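Local coordinates for protein ubiquitin-conjugating enzyme (PDB 2H2Y) that probably acts as a ubiquitin-conjugating (E2) enzyme, passing ubiquitin on toward protein substrates, this chain being the UBC-fold domain of a longer, probably membrane-anchored protein, at residues A[21-25]-A[75-80]; A[7-11]-A[43-49]. All coordinates share one frame; numbering follows the deposited sequence.

Contact 1 of 2, residues A[21-25]-A[75-80]; sequences ANYRI and FPDNYP
Ile25 fills the angle between two rings, Phe75 and Tyr79. Its CG1 lies over one face of Phe75, a CH-pi contact 4.0 Å from the ring centroid, and meets Tyr79 CD2 obliquely at 3.5 Å. Its CD1 packs against Phe75 CB at 3.4 Å. CG1 stands anti to the carbonyl carbon (chi1 -77°), which brings it and CD1 to the rings. Beside it, Arg24 crosses Tyr79 at about a right angle, with CG 3.7 Å from Tyr79 CE2. The bend at chi2 (50°) turns its guanidinium so that one face looks onto Tyr79 OH and Pro80 CB. Ala21 CB rests on the backbone at Tyr79 O, 3.4 Å away.

Tyr79 is itself sandwiched: Phe75 CD1 sits over the centre of one face and Pro80 CB over the other. The peptide before Pro80 is cis, as at the Tyr-Pro step of other E2 enzymes. Arg24 NE makes a salt bridge with Glu28, and NH2 donates to Pro115 O.

The contact thus fastens the start of helix 21-34 to the loop after strand 68-74. Ile119 of helix 119-130 touches the side chains of both Phe75 and Tyr79, and Trp52 of strand 51-57 meets Phe75 edge-to-face.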
loop_
_atom_site.group_PDB
_atom_site.type_symbol
_atom_site.label_atom_id
_atom_site.label_comp_id
_atom_site.label_asym_id
_atom_site.label_seq_id
_atom_site.Cartn_x
_atom_site.Cartn_y
_atom_site.Cartn_z
ATOM N N ALA A 21 -16.826 0.824 -6.759
ATOM C CA ALA A 21 -15.491 0.432 -6.307
ATOM C C ALA A 21 -14.676 1.634 -5.836
ATOM O O ALA A 21 -13.924 1.539 -4.862
ATOM C CB ALA A 21 -14.748 -0.295 -7.430
ATOM N N ASN A 22 -14.826 2.759 -6.531
ATOM C CA ASN A 22 -14.107 3.971 -6.163
ATOM C C ASN A 22 -14.476 4.409 -4.752
ATOM O O ASN A 22 -13.620 4.850 -3.987
ATOM C CB ASN A 22 -14.405 5.083 -7.166
ATOM C CG ASN A 22 -13.540 4.985 -8.415
ATOM O OD1 ASN A 22 -13.798 5.645 -9.427
ATOM N ND2 ASN A 22 -12.498 4.168 -8.342
ATOM N N TYR A 23 -15.753 4.274 -4.408
ATOM C CA TYR A 23 -16.233 4.639 -3.083
ATOM C C TYR A 23 -15.375 3.963 -2.022
ATOM O O TYR A 23 -14.760 4.626 -1.188
ATOM C CB TYR A 23 -17.694 4.225 -2.929
ATOM C CG TYR A 23 -18.274 4.461 -1.546
ATOM C CD1 TYR A 23 -18.007 3.580 -0.496
ATOM C CD2 TYR A 23 -19.100 5.560 -1.290
ATOM C CE1 TYR A 23 -18.544 3.777 0.767
ATOM C CE2 TYR A 23 -19.646 5.770 -0.025
ATOM C CZ TYR A 23 -19.361 4.874 0.997
ATOM O OH TYR A 23 -19.882 5.073 2.257
ATOM N N ARG A 24 -15.335 2.637 -2.056
ATOM C CA ARG A 24 -14.534 1.881 -1.105
ATOM C C ARG A 24 -13.062 2.302 -1.159
ATOM O O ARG A 24 -12.403 2.398 -0.129
ATOM C CB ARG A 24 -14.666 0.385 -1.392
ATOM C CG ARG A 24 -13.713 -0.496 -0.615
ATOM C CD ARG A 24 -13.741 -0.171 0.856
ATOM N NE ARG A 24 -12.852 -1.054 1.600
ATOM C CZ ARG A 24 -13.056 -2.358 1.746
ATOM N NH1 ARG A 24 -14.119 -2.929 1.196
ATOM N NH2 ARG A 24 -12.196 -3.085 2.448
ATOM N N ILE A 25 -12.549 2.552 -2.361
ATOM C CA ILE A 25 -11.164 2.970 -2.512
ATOM C C ILE A 25 -10.960 4.303 -1.809
ATOM O O ILE A 25 -9.979 4.501 -1.088
ATOM C CB ILE A 25 -10.778 3.093 -4.011
ATOM C CG1 ILE A 25 -10.552 1.698 -4.590
ATOM C CG2 ILE A 25 -9.510 3.924 -4.184
ATOM C CD1 ILE A 25 -10.428 1.683 -6.087
ATOM N N PHE A 75 -5.684 -0.897 -7.894
ATOM C CA PHE A 75 -6.995 -1.411 -7.517
ATOM C C PHE A 75 -7.705 -1.823 -8.786
ATOM O O PHE A 75 -8.067 -0.982 -9.607
ATOM C CB PHE A 75 -7.812 -0.332 -6.796
ATOM C CG PHE A 75 -7.263 0.054 -5.454
ATOM C CD1 PHE A 75 -7.627 -0.650 -4.310
ATOM C CD2 PHE A 75 -6.383 1.123 -5.330
ATOM C CE1 PHE A 75 -7.121 -0.290 -3.060
ATOM C CE2 PHE A 75 -5.871 1.494 -4.088
ATOM C CZ PHE A 75 -6.241 0.787 -2.949
ATOM N N PRO A 76 -7.893 -3.129 -8.979
ATOM C CA PRO A 76 -8.569 -3.628 -10.176
ATOM C C PRO A 76 -10.016 -3.169 -10.325
ATOM O O PRO A 76 -10.524 -2.395 -9.508
ATOM C CB PRO A 76 -8.431 -5.144 -10.046
ATOM C CG PRO A 76 -8.264 -5.362 -8.567
ATOM C CD PRO A 76 -7.374 -4.233 -8.160
ATOM N N ASP A 77 -10.665 -3.649 -11.386
ATOM C CA ASP A 77 -12.052 -3.304 -11.696
ATOM C C ASP A 77 -13.020 -3.719 -10.610
ATOM O O ASP A 77 -13.918 -2.956 -10.250
ATOM C CB ASP A 77 -12.493 -3.970 -13.001
ATOM C CG ASP A 77 -11.741 -3.446 -14.203
ATOM O OD1 ASP A 77 -11.857 -2.233 -14.498
ATOM O OD2 ASP A 77 -11.035 -4.251 -14.850
ATOM N N ASN A 78 -12.833 -4.930 -10.095
ATOM C CA ASN A 78 -13.716 -5.448 -9.064
ATOM C C ASN A 78 -13.142 -5.475 -7.657
ATOM O O ASN A 78 -13.216 -6.485 -6.957
ATOM C CB ASN A 78 -14.201 -6.837 -9.456
ATOM C CG ASN A 78 -14.950 -6.828 -10.771
ATOM O OD1 ASN A 78 -15.870 -6.027 -10.969
ATOM N ND2 ASN A 78 -14.564 -7.722 -11.681
ATOM N N TYR A 79 -12.559 -4.353 -7.257
ATOM C CA TYR A 79 -12.015 -4.213 -5.919
ATOM C C TYR A 79 -13.240 -3.815 -5.101
ATOM O O TYR A 79 -14.104 -3.097 -5.602
ATOM C CB TYR A 79 -10.986 -3.095 -5.898
ATOM C CG TYR A 79 -10.518 -2.756 -4.516
ATOM C CD1 TYR A 79 -9.598 -3.561 -3.854
ATOM C CD2 TYR A 79 -11.052 -1.665 -3.836
ATOM C CE1 TYR A 79 -9.231 -3.288 -2.542
ATOM C CE2 TYR A 79 -10.694 -1.385 -2.527
ATOM C CZ TYR A 79 -9.791 -2.195 -1.885
ATOM O OH TYR A 79 -9.468 -1.934 -0.576
ATOM N N PRO A 80 -13.347 -4.266 -3.840
ATOM C CA PRO A 80 -12.473 -5.114 -3.027
ATOM C C PRO A 80 -12.709 -6.633 -3.112
ATOM O O PRO A 80 -12.255 -7.378 -2.234
ATOM C CB PRO A 80 -12.733 -4.593 -1.628
ATOM C CG PRO A 80 -14.215 -4.392 -1.672
ATOM C CD PRO A 80 -14.430 -3.710 -3.009
#

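Contact 2 of 2, residues A[7-11]-A[43-49]; sequences TVEKH and DVHPSNI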
loop_
_atom_site.group_PDB
_atom_site.type_symbol
_atom_site.label_atom_id
_atom_site.label_comp_id
_atom_site.label_asym_id
_atom_site.label_seq_id
_atom_site.Cartn_x
_atom_site.Cartn_y
_atom_site.Cartn_z
ATOM N N THR A 7 -1.819 16.011 3.281
ATOM C CA THR A 7 -2.544 15.622 2.073
ATOM C C THR A 7 -2.170 16.494 0.877
ATOM O O THR A 7 -2.441 17.691 0.877
ATOM C CB THR A 7 -4.061 15.748 2.277
ATOM O OG1 THR A 7 -4.486 14.878 3.331
ATOM C CG2 THR A 7 -4.793 15.375 1.002
ATOM N N VAL A 8 -1.576 15.891 -0.150
ATOM C CA VAL A 8 -1.159 16.631 -1.345
ATOM C C VAL A 8 -2.322 17.126 -2.220
ATOM O O VAL A 8 -2.503 18.329 -2.412
ATOM C CB VAL A 8 -0.190 15.769 -2.206
ATOM C CG1 VAL A 8 -0.842 14.434 -2.559
ATOM C CG2 VAL A 8 0.222 16.532 -3.467
ATOM N N GLU A 9 -3.092 16.195 -2.767
ATOM C CA GLU A 9 -4.240 16.534 -3.599
ATOM C C GLU A 9 -5.385 15.606 -3.194
ATOM O O GLU A 9 -5.176 14.430 -2.849
ATOM C CB GLU A 9 -3.907 16.372 -5.081
ATOM C CG GLU A 9 -3.517 14.966 -5.464
ATOM C CD GLU A 9 -2.796 14.924 -6.787
ATOM O OE1 GLU A 9 -1.946 15.811 -7.016
ATOM O OE2 GLU A 9 -3.063 14.008 -7.590
ATOM N N LYS A 10 -6.597 16.143 -3.254
ATOM C CA LYS A 10 -7.766 15.405 -2.830
ATOM C C LYS A 10 -8.709 14.786 -3.858
ATOM O O LYS A 10 -9.282 15.464 -4.718
ATOM C CB LYS A 10 -8.584 16.285 -1.884
ATOM C CG LYS A 10 -7.812 16.787 -0.676
ATOM C CD LYS A 10 -6.836 17.894 -1.031
ATOM C CE LYS A 10 -6.099 18.375 0.205
ATOM N NZ LYS A 10 -7.047 18.713 1.305
ATOM N N HIS A 11 -8.841 13.469 -3.745
ATOM C CA HIS A 11 -9.760 12.679 -4.542
ATOM C C HIS A 11 -10.804 12.460 -3.454
ATOM O O HIS A 11 -11.849 11.850 -3.666
ATOM C CB HIS A 11 -9.156 11.329 -4.926
ATOM C CG HIS A 11 -8.312 11.358 -6.160
ATOM N ND1 HIS A 11 -7.047 11.903 -6.189
ATOM C CD2 HIS A 11 -8.540 10.871 -7.404
ATOM C CE1 HIS A 11 -6.531 11.747 -7.395
ATOM N NE2 HIS A 11 -7.416 11.123 -8.151
ATOM N N ASP A 43 0.853 9.082 -2.162
ATOM C CA ASP A 43 0.546 9.963 -3.266
ATOM C C ASP A 43 -0.188 9.181 -4.325
ATOM O O ASP A 43 0.334 8.201 -4.842
ATOM C CB ASP A 43 1.814 10.561 -3.858
ATOM C CG ASP A 43 1.510 11.528 -4.977
ATOM O OD1 ASP A 43 0.507 12.270 -4.856
ATOM O OD2 ASP A 43 2.269 11.551 -5.970
ATOM N N VAL A 44 -1.408 9.599 -4.640
ATOM C CA VAL A 44 -2.177 8.897 -5.651
ATOM C C VAL A 44 -2.061 9.597 -6.988
ATOM O O VAL A 44 -1.790 10.797 -7.067
ATOM C CB VAL A 44 -3.675 8.767 -5.277
ATOM C CG1 VAL A 44 -3.811 8.251 -3.859
ATOM C CG2 VAL A 44 -4.377 10.090 -5.444
ATOM N N HIS A 45 -2.253 8.818 -8.040
ATOM C CA HIS A 45 -2.178 9.313 -9.397
ATOM C C HIS A 45 -3.266 10.360 -9.603
ATOM O O HIS A 45 -4.415 10.175 -9.185
ATOM C CB HIS A 45 -2.384 8.149 -10.366
ATOM C CG HIS A 45 -2.129 8.499 -11.796
ATOM N ND1 HIS A 45 -2.652 9.627 -12.390
ATOM C CD2 HIS A 45 -1.420 7.860 -12.756
ATOM C CE1 HIS A 45 -2.274 9.670 -13.656
ATOM N NE2 HIS A 45 -1.525 8.609 -13.904
ATOM N N PRO A 46 -2.917 11.491 -10.226
ATOM C CA PRO A 46 -3.936 12.523 -10.456
ATOM C C PRO A 46 -4.826 12.054 -11.608
ATOM O O PRO A 46 -4.324 11.616 -12.640
ATOM C CB PRO A 46 -3.105 13.752 -10.810
ATOM C CG PRO A 46 -1.910 13.143 -11.522
ATOM C CD PRO A 46 -1.582 11.947 -10.659
ATOM N N SER A 47 -6.138 12.122 -11.416
ATOM C CA SER A 47 -7.113 11.696 -12.425
ATOM C C SER A 47 -7.287 10.175 -12.469
ATOM O O SER A 47 -7.839 9.630 -13.431
ATOM C CB SER A 47 -6.717 12.190 -13.820
ATOM O OG SER A 47 -5.846 11.267 -14.456
ATOM N N ASN A 48 -6.810 9.492 -11.432
ATOM C CA ASN A 48 -6.940 8.039 -11.357
ATOM C C ASN A 48 -6.730 7.597 -9.914
ATOM O O ASN A 48 -5.594 7.358 -9.490
ATOM C CB ASN A 48 -5.908 7.356 -12.254
ATOM C CG ASN A 48 -6.155 5.868 -12.384
ATOM O OD1 ASN A 48 -6.888 5.278 -11.584
ATOM N ND2 ASN A 48 -5.538 5.247 -13.389
ATOM N N ILE A 49 -7.825 7.476 -9.166
ATOM C CA ILE A 49 -7.738 7.096 -7.761
ATOM C C ILE A 49 -7.334 5.636 -7.568
ATOM O O ILE A 49 -6.903 5.236 -6.483
ATOM C CB ILE A 49 -9.077 7.391 -7.029
ATOM C CG1 ILE A 49 -8.836 7.465 -5.524
ATOM C CG2 ILE A 49 -10.106 6.328 -7.344
ATOM C CD1 ILE A 49 -10.007 8.002 -4.761
#
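Pro46, which meets Glu9 across the contact, offers its carbonyl O to His45 ND1 at 2.6 Å. The donor stands above the carbonyl plane, while the oxygen lies close to the plane of the imidazole, and the N-H...O angle is a bent 130°. On the other side of Pro46, Glu9 OE2 comes to 3.2 Å from its CB. Glu9 CG sits between the backbone N and the carbonyl carbon (chi1 61°), and the chain runs on extended to the proline.

His11 carries the largest share of the contact. The NE2 side of its ring points edge-on at the turn, with Pro46 CA and the backbone N atoms of Ser47 and Asn48 near the ring plane. NE2 is close to His45 O, but the angle is too poor for a hydrogen bond. Val44 CG2 meets ND1 at 3.3 Å, and Ile49 CD1 packs on His11 CB at 3.4 Å. The turn is type II, His45 to Asn48, with a weak bond of 3.4 Å from Asn48 N to His45 O.

The N-terminal segment lies against the turn of beta hairpin 40-44/51-57, the first of the UBC-fold sheet. Val44 also touches Leu29, and Ile49 touches Ile25, both on helix 21-34.

From the N terminus the chain meets 7-11 first, then 21-25 at the start of helix 21-34. It next passes 43-49, at the end of the edge strand 40-44, and reaches 75-80 after strand 68-74. Contact 2 closes the loop from 7-11 to 43-49, which spans helix 21-34 and the start of strand 40-44. Contact 1 closes the loop from 21-25 to 75-80, which spans the rest of that helix and the first three strands. The two loops overlap, so the contacts cross. They also touch, where Ile25 CG2 lies 3.7 Å from Ile49 O. Together they tie the N-terminal arm, the first helix and one end of the antiparallel sheet of the UBC fold.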